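TerD domain-containing protein (Streptomyces avermitilis, PDB 2QNG) is of unknown function but binds two calcium ions in a TerD-family beta-sandwich domain, a family associated with tellurite resistance. Local coordinates at residues A[33-38]-A[135-140]; A[51-56]-A[96-101]; A[79-84]-A[104-109]; A[113-118]-A[159-164]. All blocks are in the same frame, centred on the assembly; numbering follows the deposited sequence.

Overall arrangement
Two five-stranded antiparallel sheets make this fold, and the contacts sample each sheet and the layer between them. Contact 1 pairs strands of one sheet and contact 4 strands of the other; their inward residues, such as L35, V37, V116 and V162, pack together. Contact 2 joins the two sheets, with strand 51-59 running alongside strand 98-102, and is fully buried yet carries calcium ligands. Contact 3 lies nearer the surface, where a turn before strand 82-86 meets the loop after strand 98-102. The chemistry follows the place: contact 1 has an outer salt-bridge network, contact 4 a salt bridge at one end of its ladder, contact 2 metal and apolar contacts, contact 3 no direct hydrogen bond.

Contact 1 of 4, residues A[33-38]-A[135-140]; sequences VELAVK and PGLRMR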
loop_
_atom_site.group_PDB
_atom_site.type_symbol
_atom_site.label_atom_id
_atom_site.label_comp_id
_atom_site.label_asym_id
_atom_site.label_seq_id
_atom_site.Cartn_x
_atom_site.Cartn_y
_atom_site.Cartn_z
ATOM N N VAL A 33 1.184 -11.777 3.312
ATOM C CA VAL A 33 1.513 -11.014 2.100
ATOM C C VAL A 33 2.683 -10.092 2.415
ATOM O O VAL A 33 2.766 -9.522 3.509
ATOM C CB VAL A 33 0.288 -10.154 1.631
ATOM C CG1 VAL A 33 0.596 -9.181 0.490
ATOM C CG2 VAL A 33 -0.843 -11.069 1.236
ATOM N N GLU A 34 3.561 -9.940 1.439
ATOM C CA GLU A 34 4.587 -8.910 1.499
ATOM C C GLU A 34 4.337 -7.972 0.338
ATOM O O GLU A 34 4.202 -8.430 -0.788
ATOM C CB GLU A 34 5.966 -9.551 1.378
ATOM C CG GLU A 34 7.207 -8.632 1.430
ATOM C CD GLU A 34 8.405 -9.267 0.677
ATOM O OE1 GLU A 34 8.771 -10.400 1.101
ATOM O OE2 GLU A 34 8.909 -8.673 -0.342
ATOM N N LEU A 35 4.249 -6.672 0.611
ATOM C CA LEU A 35 4.168 -5.682 -0.457
ATOM C C LEU A 35 5.493 -4.910 -0.458
ATOM O O LEU A 35 5.863 -4.338 0.555
ATOM C CB LEU A 35 2.990 -4.734 -0.192
ATOM C CG LEU A 35 2.885 -3.499 -1.090
ATOM C CD1 LEU A 35 2.930 -3.728 -2.606
ATOM C CD2 LEU A 35 1.612 -2.745 -0.732
ATOM N N ALA A 36 6.194 -4.898 -1.591
ATOM C CA ALA A 36 7.465 -4.183 -1.682
ATOM C C ALA A 36 7.375 -3.113 -2.758
ATOM O O ALA A 36 6.727 -3.341 -3.783
ATOM C CB ALA A 36 8.574 -5.176 -2.021
ATOM N N VAL A 37 8.016 -1.962 -2.511
ATOM C CA VAL A 37 7.973 -0.836 -3.450
ATOM C C VAL A 37 9.394 -0.327 -3.628
ATOM O O VAL A 37 10.168 -0.284 -2.667
ATOM C CB VAL A 37 7.015 0.259 -2.921
ATOM C CG1 VAL A 37 6.990 1.488 -3.838
ATOM C CG2 VAL A 37 5.621 -0.327 -2.806
ATOM N N LYS A 38 9.722 0.043 -4.866
ATOM C CA LYS A 38 11.039 0.583 -5.196
ATOM C C LYS A 38 10.896 1.803 -6.088
ATOM O O LYS A 38 9.894 1.953 -6.802
ATOM C CB LYS A 38 11.914 -0.465 -5.904
ATOM C CG LYS A 38 11.580 -0.654 -7.392
ATOM C CD LYS A 38 12.027 -2.010 -7.931
ATOM C CE LYS A 38 13.500 -2.064 -8.242
ATOM N NZ LYS A 38 14.028 -3.470 -8.137
ATOM N N PRO A 135 9.447 3.693 -10.712
ATOM C CA PRO A 135 8.724 3.095 -9.584
ATOM C C PRO A 135 8.306 1.670 -9.904
ATOM O O PRO A 135 8.045 1.319 -11.067
ATOM C CB PRO A 135 7.466 3.968 -9.473
ATOM C CG PRO A 135 7.206 4.425 -10.904
ATOM C CD PRO A 135 8.613 4.682 -11.429
ATOM N N GLY A 136 8.229 0.852 -8.875
ATOM C CA GLY A 136 7.806 -0.535 -9.071
ATOM C C GLY A 136 7.240 -1.074 -7.794
ATOM O O GLY A 136 7.611 -0.620 -6.694
ATOM N N LEU A 137 6.365 -2.064 -7.939
ATOM C CA LEU A 137 5.860 -2.779 -6.778
ATOM C C LEU A 137 5.827 -4.270 -7.050
ATOM O O LEU A 137 5.663 -4.697 -8.193
ATOM C CB LEU A 137 4.462 -2.265 -6.376
ATOM C CG LEU A 137 3.278 -2.617 -7.263
ATOM C CD1 LEU A 137 2.653 -3.976 -6.870
ATOM C CD2 LEU A 137 2.236 -1.528 -7.163
ATOM N N ARG A 138 5.899 -5.045 -5.974
ATOM C CA ARG A 138 5.714 -6.494 -6.030
ATOM C C ARG A 138 4.948 -6.920 -4.798
ATOM O O ARG A 138 5.272 -6.507 -3.696
ATOM C CB ARG A 138 7.071 -7.225 -6.051
ATOM C CG ARG A 138 6.969 -8.749 -6.203
ATOM C CD ARG A 138 8.348 -9.404 -6.021
ATOM N NE ARG A 138 8.864 -9.234 -4.654
ATOM C CZ ARG A 138 10.070 -9.660 -4.267
ATOM N NH1 ARG A 138 10.853 -10.259 -5.145
ATOM N NH2 ARG A 138 10.484 -9.485 -3.020
HETATM N N MSE A 139 3.973 -7.778 -5.003
HETATM C CA MSE A 139 3.275 -8.383 -3.883
HETATM C C MSE A 139 3.429 -9.878 -3.979
HETATM O O MSE A 139 3.285 -10.442 -5.058
HETATM C CB MSE A 139 1.800 -8.024 -3.875
HETATM C CG MSE A 139 1.501 -6.828 -3.033
HETATM SE SE MSE A 139 -0.371 -6.362 -3.013
HETATM C CE MSE A 139 -0.505 -5.863 -4.876
ATOM N N ARG A 140 3.742 -10.496 -2.837
ATOM C CA ARG A 140 3.839 -11.941 -2.838
ATOM C C ARG A 140 3.330 -12.571 -1.551
ATOM O O ARG A 140 3.146 -11.905 -0.517
ATOM C CB ARG A 140 5.258 -12.386 -3.125
ATOM C CG ARG A 140 6.203 -11.995 -2.050
ATOM C CD ARG A 140 7.580 -12.468 -2.387
ATOM N NE ARG A 140 8.500 -12.224 -1.286
ATOM C CZ ARG A 140 9.770 -12.621 -1.287
ATOM N NH1 ARG A 140 10.268 -13.265 -2.340
ATOM N NH2 ARG A 140 10.538 -12.367 -0.240
HETATM O O HOH W 1 7.058 -8.561 -2.492
#
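V33-K38 and P135-R140 lie next to each other as antiparallel strands, 166° between their directions, with E34-R140, A36-R138 and K38-G136 as hydrogen-bonded pairs and L35-M139 and V37-L137 as the non-hydrogen-bonded pairs between them. The ladder is regular: A36 N reaches R138 O at 2.8 Å, and K38 N reaches G136 O at 2.9 Å. On the face bearing E34, A36, R138 and R140, one carboxylate holds two guanidinium groups. E34 CG is anti to its own backbone N (chi1 -179°), and the extended chain lies side by side with R140, pointing the same way. In the conformer modelled, R140 NE and NH2 both donate to E34 OE1, NH2 at 3.0 Å on the syn lone pair and NE from well above the carboxylate plane. E34 OE2 takes R138 NH2 at 3.2 Å, again on the syn side. R138 NH2 also sits over the centre of the R140 guanidinium face, two cations brought close by the carboxylate they share. A water lies 2.8 Å from E34 OE2 and also within bonding distance of R138 O, and it accepts from R138 NE, tying the network back to the strand. The other face is apolar: L35 CD1 lies against the CG of selenomethionine M139, and V37 CG2 approaches L137 CB at 4.2 Å. Strand 98-102 hydrogen-bonds to the far edge of 33-38 through L102, M100 and E98. Beneath the apolar face lie I53 and L51 of strand 51-59 and V162 of strand 159-167, from the second sheet of the sandwich.

Contact 2 of 4, residues A[51-56]-A[96-101]; sequences LDIVAA and WDEVMT. With CA (calcium ion), chain C; CA (calcium ion), chain B.
E98 reaches from one sheet of the sandwich to I53 and L51 in the other, where strands 98-101 and 51-56 run nearly parallel, 7° apart, with their axes 7.4 Å from each other. Its CB lies near I53 CD1, and CG packs on that same methyl at 3.8 Å and on I53 CG1. CD carries the carboxylate to a calcium ion: in the conformer modelled, OE1 binds the metal at 2.6 Å, while OE2 accepts from I53 N at 2.8 Å, met from above the carboxylate plane. L51 O (2.3 Å) and D52 OD1 (2.2 Å) bind the same ion, and D50, S88 and a water complete the site; D52 OD2 turns to Q121. Further along, I53 CG2 touches M100 CE at 3.8 Å, and the selenium of M100 rests on A55 CB. An alanine in place of I53 would probably open a gap between E98 CG and M100 CE, leaving the carboxylate's stem less firmly held. Next to E98, D97 binds a second calcium with both carboxylate oxygens, and the two residues form a classic beta bulge opposite V37. One carboxylate thus serves metal and backbone together, so the ion and the I53 backbone N-H together hold it where the two sheets meet.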
loop_
_atom_site.group_PDB
_atom_site.type_symbol
_atom_site.label_atom_id
_atom_site.label_comp_id
_atom_site.label_asym_id
_atom_site.label_seq_id
_atom_site.Cartn_x
_atom_site.Cartn_y
_atom_site.Cartn_z
ATOM N N LEU A 51 8.046 7.775 -1.450
ATOM C CA LEU A 51 6.840 6.972 -1.519
ATOM C C LEU A 51 6.656 6.285 -0.181
ATOM O O LEU A 51 7.655 5.880 0.439
ATOM C CB LEU A 51 6.921 5.911 -2.643
ATOM C CG LEU A 51 6.653 6.400 -4.088
ATOM C CD1 LEU A 51 7.524 7.595 -4.538
ATOM C CD2 LEU A 51 6.784 5.240 -5.066
ATOM N N ASP A 52 5.401 6.152 0.253
ATOM C CA ASP A 52 5.108 5.420 1.479
ATOM C C ASP A 52 4.061 4.360 1.205
ATOM O O ASP A 52 3.052 4.631 0.553
ATOM C CB ASP A 52 4.538 6.351 2.550
ATOM C CG ASP A 52 5.579 7.304 3.130
ATOM O OD1 ASP A 52 6.781 7.040 3.080
ATOM O OD2 ASP A 52 5.180 8.333 3.699
ATOM N N ILE A 53 4.279 3.156 1.751
ATOM C CA ILE A 53 3.255 2.109 1.725
ATOM C C ILE A 53 2.300 2.360 2.897
ATOM O O ILE A 53 2.731 2.687 4.017
ATOM C CB ILE A 53 3.882 0.716 1.870
ATOM C CG1 ILE A 53 4.893 0.463 0.749
ATOM C CG2 ILE A 53 2.789 -0.333 1.865
ATOM C CD1 ILE A 53 5.668 -0.843 0.919
ATOM N N VAL A 54 1.009 2.204 2.609
ATOM C CA VAL A 54 0.006 2.324 3.668
ATOM C C VAL A 54 -1.009 1.203 3.518
ATOM O O VAL A 54 -1.348 0.781 2.409
ATOM C CB VAL A 54 -0.675 3.733 3.704
ATOM C CG1 VAL A 54 -1.268 4.046 2.385
ATOM C CG2 VAL A 54 -1.741 3.804 4.802
ATOM N N ALA A 55 -1.439 0.681 4.671
ATOM C CA ALA A 55 -2.494 -0.334 4.684
ATOM C C ALA A 55 -3.635 0.133 5.566
ATOM O O ALA A 55 -3.403 0.811 6.571
ATOM C CB ALA A 55 -1.959 -1.665 5.171
ATOM N N ALA A 56 -4.851 -0.281 5.216
ATOM C CA ALA A 56 -6.023 0.029 6.014
ATOM C C ALA A 56 -6.833 -1.228 6.209
ATOM O O ALA A 56 -6.976 -2.020 5.271
ATOM C CB ALA A 56 -6.858 1.132 5.375
ATOM N N TRP A 96 14.546 -3.318 -3.156
ATOM C CA TRP A 96 13.283 -2.820 -2.601
ATOM C C TRP A 96 13.544 -1.767 -1.531
ATOM O O TRP A 96 14.340 -1.986 -0.622
ATOM C CB TRP A 96 12.467 -4.002 -2.072
ATOM C CG TRP A 96 12.135 -4.947 -3.191
ATOM C CD1 TRP A 96 12.709 -6.163 -3.435
ATOM C CD2 TRP A 96 11.246 -4.695 -4.297
ATOM N NE1 TRP A 96 12.197 -6.691 -4.591
ATOM C CE2 TRP A 96 11.314 -5.811 -5.156
ATOM C CE3 TRP A 96 10.393 -3.647 -4.629
ATOM C CZ2 TRP A 96 10.537 -5.907 -6.324
ATOM C CZ3 TRP A 96 9.638 -3.728 -5.795
ATOM C CH2 TRP A 96 9.719 -4.851 -6.627
ATOM N N ASP A 97 12.910 -0.602 -1.676
ATOM C CA ASP A 97 13.142 0.510 -0.756
ATOM C C ASP A 97 12.216 0.501 0.450
ATOM O O ASP A 97 12.608 0.939 1.533
ATOM C CB ASP A 97 12.992 1.849 -1.487
ATOM C CG ASP A 97 14.003 2.009 -2.591
ATOM O OD1 ASP A 97 15.226 2.073 -2.299
ATOM O OD2 ASP A 97 13.605 2.083 -3.761
ATOM N N GLU A 98 11.001 -0.011 0.277
ATOM C CA GLU A 98 10.052 -0.031 1.383
ATOM C C GLU A 98 9.233 -1.304 1.261
ATOM O O GLU A 98 8.809 -1.681 0.170
ATOM C CB GLU A 98 9.206 1.247 1.329
ATOM C CG GLU A 98 8.260 1.488 2.502
ATOM C CD GLU A 98 7.934 2.977 2.703
ATOM O OE1 GLU A 98 8.821 3.854 2.537
ATOM O OE2 GLU A 98 6.783 3.274 3.065
ATOM N N VAL A 99 9.068 -1.995 2.389
ATOM C CA VAL A 99 8.464 -3.319 2.411
ATOM C C VAL A 99 7.509 -3.379 3.585
ATOM O O VAL A 99 7.858 -2.954 4.680
ATOM C CB VAL A 99 9.535 -4.438 2.555
ATOM C CG1 VAL A 99 8.884 -5.813 2.520
ATOM C CG2 VAL A 99 10.623 -4.316 1.461
HETATM N N MSE A 100 6.313 -3.909 3.333
HETATM C CA MSE A 100 5.333 -4.125 4.407
HETATM C C MSE A 100 4.849 -5.555 4.403
HETATM O O MSE A 100 4.683 -6.159 3.356
HETATM C CB MSE A 100 4.138 -3.190 4.251
HETATM C CG MSE A 100 3.059 -3.406 5.303
HETATM SE SE MSE A 100 1.553 -2.176 5.102
HETATM C CE MSE A 100 2.393 -0.473 5.655
ATOM N N THR A 101 4.649 -6.086 5.603
ATOM C CA THR A 101 4.135 -7.438 5.783
ATOM C C THR A 101 2.720 -7.401 6.367
ATOM O O THR A 101 2.455 -6.634 7.298
ATOM C CB THR A 101 5.052 -8.190 6.736
ATOM O OG1 THR A 101 6.364 -8.254 6.155
ATOM C CG2 THR A 101 4.571 -9.623 6.993
HETATM CA CA CA C . 8.815 6.464 2.355
HETATM CA CA CA B . 15.767 2.656 -4.722
HETATM O O HOH W 2 4.584 4.242 5.253
HETATM O O HOH W 3 15.404 0.688 -5.956
HETATM O O HOH W 4 17.204 3.192 -6.551
HETATM O O HOH W 5 9.211 6.716 4.644
#

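Contact 3 of 4, residues A[79-84]-A[104-109]; sequences DGTIYL and LNRLDS
T81, which closes an Asx turn by giving its N-H to D79 OD1, meets R106 and L107, while the partner loop opens with a 3-10 turn, L104-R106. The threonine divides its two branches between its partners. Its OG1 stands between the backbone N and the carbonyl carbon (chi1 60°), where it donates to D79 OD1 in a bond whose very short modelled length is doubtful. That same OG1 has L107 CD2 against it at 3.4 Å. The other branch, CG2, lies 3.7 Å above the centre of the R106 guanidinium plane and also touches R106 CB at 3.8 Å. R106 manages this by a bend at chi3 (55°), which folds the guanidinium back over the methyl instead of letting the chain run straight on. Its NH1 is paired with E103, a salt bridge that probably helps fix the rotation of the group over T81. I82 CD1 and L107 CD1 just meet at 4.5 Å, next to V71 and Y69 of strand 69-71 and V114 of strand 111-120. A water joins the two loops, giving a weak bond to D79 OD2 and accepting from D108 N at 2.9 Å.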
loop_
_atom_site.group_PDB
_atom_site.type_symbol
_atom_site.label_atom_id
_atom_site.label_comp_id
_atom_site.label_asym_id
_atom_site.label_seq_id
_atom_site.Cartn_x
_atom_site.Cartn_y
_atom_site.Cartn_z
ATOM N N ASP A 79 -2.309 -4.324 16.732
ATOM C CA ASP A 79 -2.312 -5.767 16.981
ATOM C C ASP A 79 -1.030 -6.472 16.478
ATOM O O ASP A 79 -0.939 -7.696 16.615
ATOM C CB ASP A 79 -3.623 -6.462 16.437
ATOM C CG ASP A 79 -3.904 -6.183 14.945
ATOM O OD1 ASP A 79 -2.927 -6.211 14.177
ATOM O OD2 ASP A 79 -5.098 -5.967 14.532
ATOM N N GLY A 80 -0.079 -5.723 15.877
ATOM C CA GLY A 80 1.207 -6.268 15.389
ATOM C C GLY A 80 1.147 -7.221 14.177
ATOM O O GLY A 80 2.125 -7.908 13.837
ATOM N N THR A 81 -0.013 -7.292 13.544
ATOM C CA THR A 81 -0.217 -8.256 12.471
ATOM C C THR A 81 0.124 -7.676 11.111
ATOM O O THR A 81 0.308 -8.430 10.174
ATOM C CB THR A 81 -1.657 -8.791 12.443
ATOM O OG1 THR A 81 -2.578 -7.707 12.249
ATOM C CG2 THR A 81 -1.975 -9.491 13.769
ATOM N N ILE A 82 0.181 -6.346 10.998
ATOM C CA ILE A 82 0.524 -5.665 9.747
ATOM C C ILE A 82 1.617 -4.699 10.155
ATOM O O ILE A 82 1.450 -3.957 11.138
ATOM C CB ILE A 82 -0.661 -4.876 9.169
ATOM C CG1 ILE A 82 -1.767 -5.829 8.693
ATOM C CG2 ILE A 82 -0.211 -3.974 8.028
ATOM C CD1 ILE A 82 -3.107 -5.162 8.368
ATOM N N TYR A 83 2.751 -4.741 9.454
ATOM C CA TYR A 83 3.900 -3.967 9.901
ATOM C C TYR A 83 4.826 -3.607 8.758
ATOM O O TYR A 83 5.019 -4.397 7.826
ATOM C CB TYR A 83 4.679 -4.691 11.020
ATOM C CG TYR A 83 5.009 -6.149 10.789
ATOM C CD1 TYR A 83 6.265 -6.529 10.312
ATOM C CD2 TYR A 83 4.060 -7.146 11.044
ATOM C CE1 TYR A 83 6.588 -7.867 10.106
ATOM C CE2 TYR A 83 4.368 -8.494 10.833
ATOM C CZ TYR A 83 5.637 -8.848 10.388
ATOM O OH TYR A 83 5.927 -10.190 10.194
ATOM N N LEU A 84 5.390 -2.408 8.852
ATOM C CA LEU A 84 6.350 -1.955 7.879
ATOM C C LEU A 84 7.705 -2.555 8.279
ATOM O O LEU A 84 8.138 -2.439 9.433
ATOM C CB LEU A 84 6.373 -0.421 7.839
ATOM C CG LEU A 84 7.157 0.237 6.716
ATOM C CD1 LEU A 84 6.463 0.036 5.390
ATOM C CD2 LEU A 84 7.275 1.702 7.039
ATOM N N LEU A 104 -2.249 -11.731 7.277
ATOM C CA LEU A 104 -3.702 -11.720 7.158
ATOM C C LEU A 104 -4.361 -12.843 7.952
ATOM O O LEU A 104 -5.438 -12.667 8.545
ATOM C CB LEU A 104 -4.110 -11.848 5.690
ATOM C CG LEU A 104 -3.750 -10.677 4.751
ATOM C CD1 LEU A 104 -4.192 -10.952 3.347
ATOM C CD2 LEU A 104 -4.337 -9.359 5.236
ATOM N N ASN A 105 -3.719 -14.014 7.974
ATOM C CA ASN A 105 -4.264 -15.147 8.747
ATOM C C ASN A 105 -4.519 -14.785 10.209
ATOM O O ASN A 105 -5.453 -15.315 10.830
ATOM C CB ASN A 105 -3.281 -16.329 8.656
ATOM C CG ASN A 105 -3.751 -17.542 9.414
ATOM O OD1 ASN A 105 -4.807 -18.063 9.137
ATOM N ND2 ASN A 105 -2.942 -18.004 10.359
ATOM N N ARG A 106 -3.637 -13.941 10.765
ATOM C CA ARG A 106 -3.725 -13.582 12.170
ATOM C C ARG A 106 -4.742 -12.491 12.490
ATOM O O ARG A 106 -4.998 -12.244 13.685
ATOM C CB ARG A 106 -2.357 -13.155 12.706
ATOM C CG ARG A 106 -1.310 -14.271 12.718
ATOM C CD ARG A 106 0.053 -13.695 13.248
ATOM N NE ARG A 106 -0.092 -13.051 14.566
ATOM C CZ ARG A 106 0.575 -11.975 15.002
ATOM N NH1 ARG A 106 1.472 -11.327 14.251
ATOM N NH2 ARG A 106 0.328 -11.524 16.225
ATOM N N LEU A 107 -5.286 -11.813 11.474
ATOM C CA LEU A 107 -6.286 -10.769 11.742
ATOM C C LEU A 107 -7.540 -11.346 12.372
ATOM O O LEU A 107 -8.075 -12.366 11.913
ATOM C CB LEU A 107 -6.690 -10.040 10.464
ATOM C CG LEU A 107 -5.758 -8.950 9.999
ATOM C CD1 LEU A 107 -6.155 -8.461 8.613
ATOM C CD2 LEU A 107 -5.751 -7.769 10.977
ATOM N N ASP A 108 -8.004 -10.675 13.419
ATOM C CA ASP A 108 -9.230 -11.059 14.097
ATOM C C ASP A 108 -10.381 -11.057 13.092
ATOM O O ASP A 108 -10.413 -10.231 12.189
ATOM C CB ASP A 108 -9.513 -10.065 15.227
ATOM C CG ASP A 108 -10.755 -10.408 16.007
ATOM O OD1 ASP A 108 -10.707 -11.348 16.832
ATOM O OD2 ASP A 108 -11.779 -9.728 15.803
ATOM N N SER A 109 -11.340 -11.960 13.262
ATOM C CA SER A 109 -12.428 -12.108 12.300
ATOM C C SER A 109 -13.261 -10.844 12.085
ATOM O O SER A 109 -13.898 -10.701 11.036
ATOM C CB SER A 109 -13.362 -13.253 12.705
ATOM O OG SER A 109 -14.086 -12.900 13.865
HETATM O O HOH W 6 -6.422 -8.635 14.680
#

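Contact 4 of 4, residues A[113-118]-A[159-164]; sequences RVVVGV and AATVGE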
loop_
_atom_site.group_PDB
_atom_site.type_symbol
_atom_site.label_atom_id
_atom_site.label_comp_id
_atom_site.label_asym_id
_atom_site.label_seq_id
_atom_site.Cartn_x
_atom_site.Cartn_y
_atom_site.Cartn_z
ATOM N N ARG A 113 -11.770 -6.922 5.437
ATOM C CA ARG A 113 -11.166 -6.381 4.232
ATOM C C ARG A 113 -9.947 -5.563 4.591
ATOM O O ARG A 113 -9.912 -4.906 5.626
ATOM C CB ARG A 113 -12.193 -5.524 3.486
ATOM C CG ARG A 113 -11.700 -4.857 2.207
ATOM C CD ARG A 113 -12.904 -4.337 1.365
ATOM N NE ARG A 113 -12.479 -3.601 0.174
ATOM C CZ ARG A 113 -12.390 -2.274 0.106
ATOM N NH1 ARG A 113 -12.707 -1.522 1.153
ATOM N NH2 ARG A 113 -12.007 -1.704 -1.033
ATOM N N VAL A 114 -8.927 -5.675 3.741
ATOM C CA VAL A 114 -7.694 -4.896 3.885
ATOM C C VAL A 114 -7.380 -4.302 2.525
ATOM O O VAL A 114 -7.428 -5.009 1.511
ATOM C CB VAL A 114 -6.509 -5.797 4.329
ATOM C CG1 VAL A 114 -5.195 -4.972 4.435
ATOM C CG2 VAL A 114 -6.823 -6.430 5.658
ATOM N N VAL A 115 -7.046 -3.009 2.513
ATOM C CA VAL A 115 -6.631 -2.331 1.295
ATOM C C VAL A 115 -5.198 -1.863 1.477
ATOM O O VAL A 115 -4.841 -1.349 2.530
ATOM C CB VAL A 115 -7.548 -1.117 0.961
ATOM C CG1 VAL A 115 -7.087 -0.431 -0.328
ATOM C CG2 VAL A 115 -8.992 -1.619 0.775
ATOM N N VAL A 116 -4.373 -2.077 0.464
ATOM C CA VAL A 116 -3.012 -1.566 0.480
ATOM C C VAL A 116 -2.831 -0.493 -0.585
ATOM O O VAL A 116 -3.503 -0.517 -1.613
ATOM C CB VAL A 116 -1.963 -2.697 0.285
ATOM C CG1 VAL A 116 -1.900 -3.552 1.512
ATOM C CG2 VAL A 116 -2.285 -3.566 -0.921
ATOM N N GLY A 117 -1.948 0.457 -0.314
ATOM C CA GLY A 117 -1.730 1.563 -1.247
ATOM C C GLY A 117 -0.355 2.143 -1.122
ATOM O O GLY A 117 0.413 1.786 -0.213
ATOM N N VAL A 118 -0.059 3.060 -2.051
ATOM C CA VAL A 118 1.218 3.729 -2.101
ATOM C C VAL A 118 0.914 5.204 -2.307
ATOM O O VAL A 118 0.193 5.562 -3.251
ATOM C CB VAL A 118 2.098 3.197 -3.254
ATOM C CG1 VAL A 118 3.407 3.976 -3.375
ATOM C CG2 VAL A 118 2.370 1.699 -3.076
ATOM N N ALA A 159 -1.278 9.198 -5.556
ATOM C CA ALA A 159 -1.399 8.033 -4.677
ATOM C C ALA A 159 -2.181 6.974 -5.437
ATOM O O ALA A 159 -2.878 7.289 -6.418
ATOM C CB ALA A 159 -2.108 8.381 -3.371
ATOM N N ALA A 160 -2.075 5.720 -5.010
ATOM C CA ALA A 160 -2.866 4.665 -5.647
ATOM C C ALA A 160 -3.136 3.552 -4.660
ATOM O O ALA A 160 -2.244 3.196 -3.874
ATOM C CB ALA A 160 -2.105 4.091 -6.870
ATOM N N THR A 161 -4.341 2.997 -4.676
ATOM C CA THR A 161 -4.488 1.693 -4.025
ATOM C C THR A 161 -3.958 0.643 -5.011
ATOM O O THR A 161 -4.091 0.801 -6.243
ATOM C CB THR A 161 -5.945 1.393 -3.651
ATOM O OG1 THR A 161 -6.771 1.467 -4.819
ATOM C CG2 THR A 161 -6.470 2.390 -2.601
ATOM N N VAL A 162 -3.333 -0.399 -4.462
ATOM C CA VAL A 162 -2.613 -1.348 -5.291
ATOM C C VAL A 162 -3.058 -2.770 -5.064
ATOM O O VAL A 162 -2.466 -3.706 -5.577
ATOM C CB VAL A 162 -1.068 -1.199 -5.149
ATOM C CG1 VAL A 162 -0.609 0.223 -5.555
ATOM C CG2 VAL A 162 -0.531 -1.566 -3.733
ATOM N N GLY A 163 -4.128 -2.937 -4.311
ATOM C CA GLY A 163 -4.602 -4.292 -4.033
ATOM C C GLY A 163 -5.555 -4.302 -2.874
ATOM O O GLY A 163 -5.521 -3.421 -2.025
ATOM N N GLU A 164 -6.387 -5.331 -2.852
ATOM C CA GLU A 164 -7.467 -5.499 -1.905
ATOM C C GLU A 164 -7.460 -6.961 -1.475
ATOM O O GLU A 164 -7.229 -7.815 -2.346
ATOM C CB GLU A 164 -8.768 -5.219 -2.666
ATOM C CG GLU A 164 -9.974 -5.161 -1.817
ATOM C CD GLU A 164 -11.247 -5.011 -2.615
ATOM O OE1 GLU A 164 -11.214 -5.113 -3.860
ATOM O OE2 GLU A 164 -12.270 -4.823 -1.973
#
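R113 and E164 both set CG anti to the backbone N (chi1 179° and -172°), and with R113 extended as far as NE the two chains cross at one end of an antiparallel strand pair in the second sheet of the sandwich. A twist at the last torsion of R113 (chi4 -97°) turns the guanidinium so that E164 OE2 comes up at its edge, near its plane, while the carboxylate stands almost perpendicular to it. R113 NE donates to E164 OE2; the modelled 2.5 Å is very short, and E164 has two conformers, so the exact length is doubtful. R113 NH2 adds a weak bond. Over the guanidinium face lies V115 CG2, 3.4 Å above the plane; NH1 bonds to A63 O and G194 O, and F58 makes a cation-pi contact. A leucine in place of R113 would probably leave the E164 carboxylate without this cation and those two carbonyls without this donor. Along the strands the ladder is uneven: opposite V116 the other strand spends two residues, V162 N donating to V116 O at 2.9 Å and G163 O accepting from V116 N at 3.1 Å. Glycine at G163 fits this tight place, where a side chain would press on V116 CG2 and, at these backbone angles, be jammed against the carbonyl O of V162. Regular pairing resumes at V118 and A160, with V118 N to A160 O at 2.8 Å. On the side facing L35 and V37 of the other sheet the valines pack: V116 CG2 meets V162 CG2 at 3.9 Å, the two side chains crossing at about a right angle, and V118 CG2 lies 4.1 Å from V162 CG1.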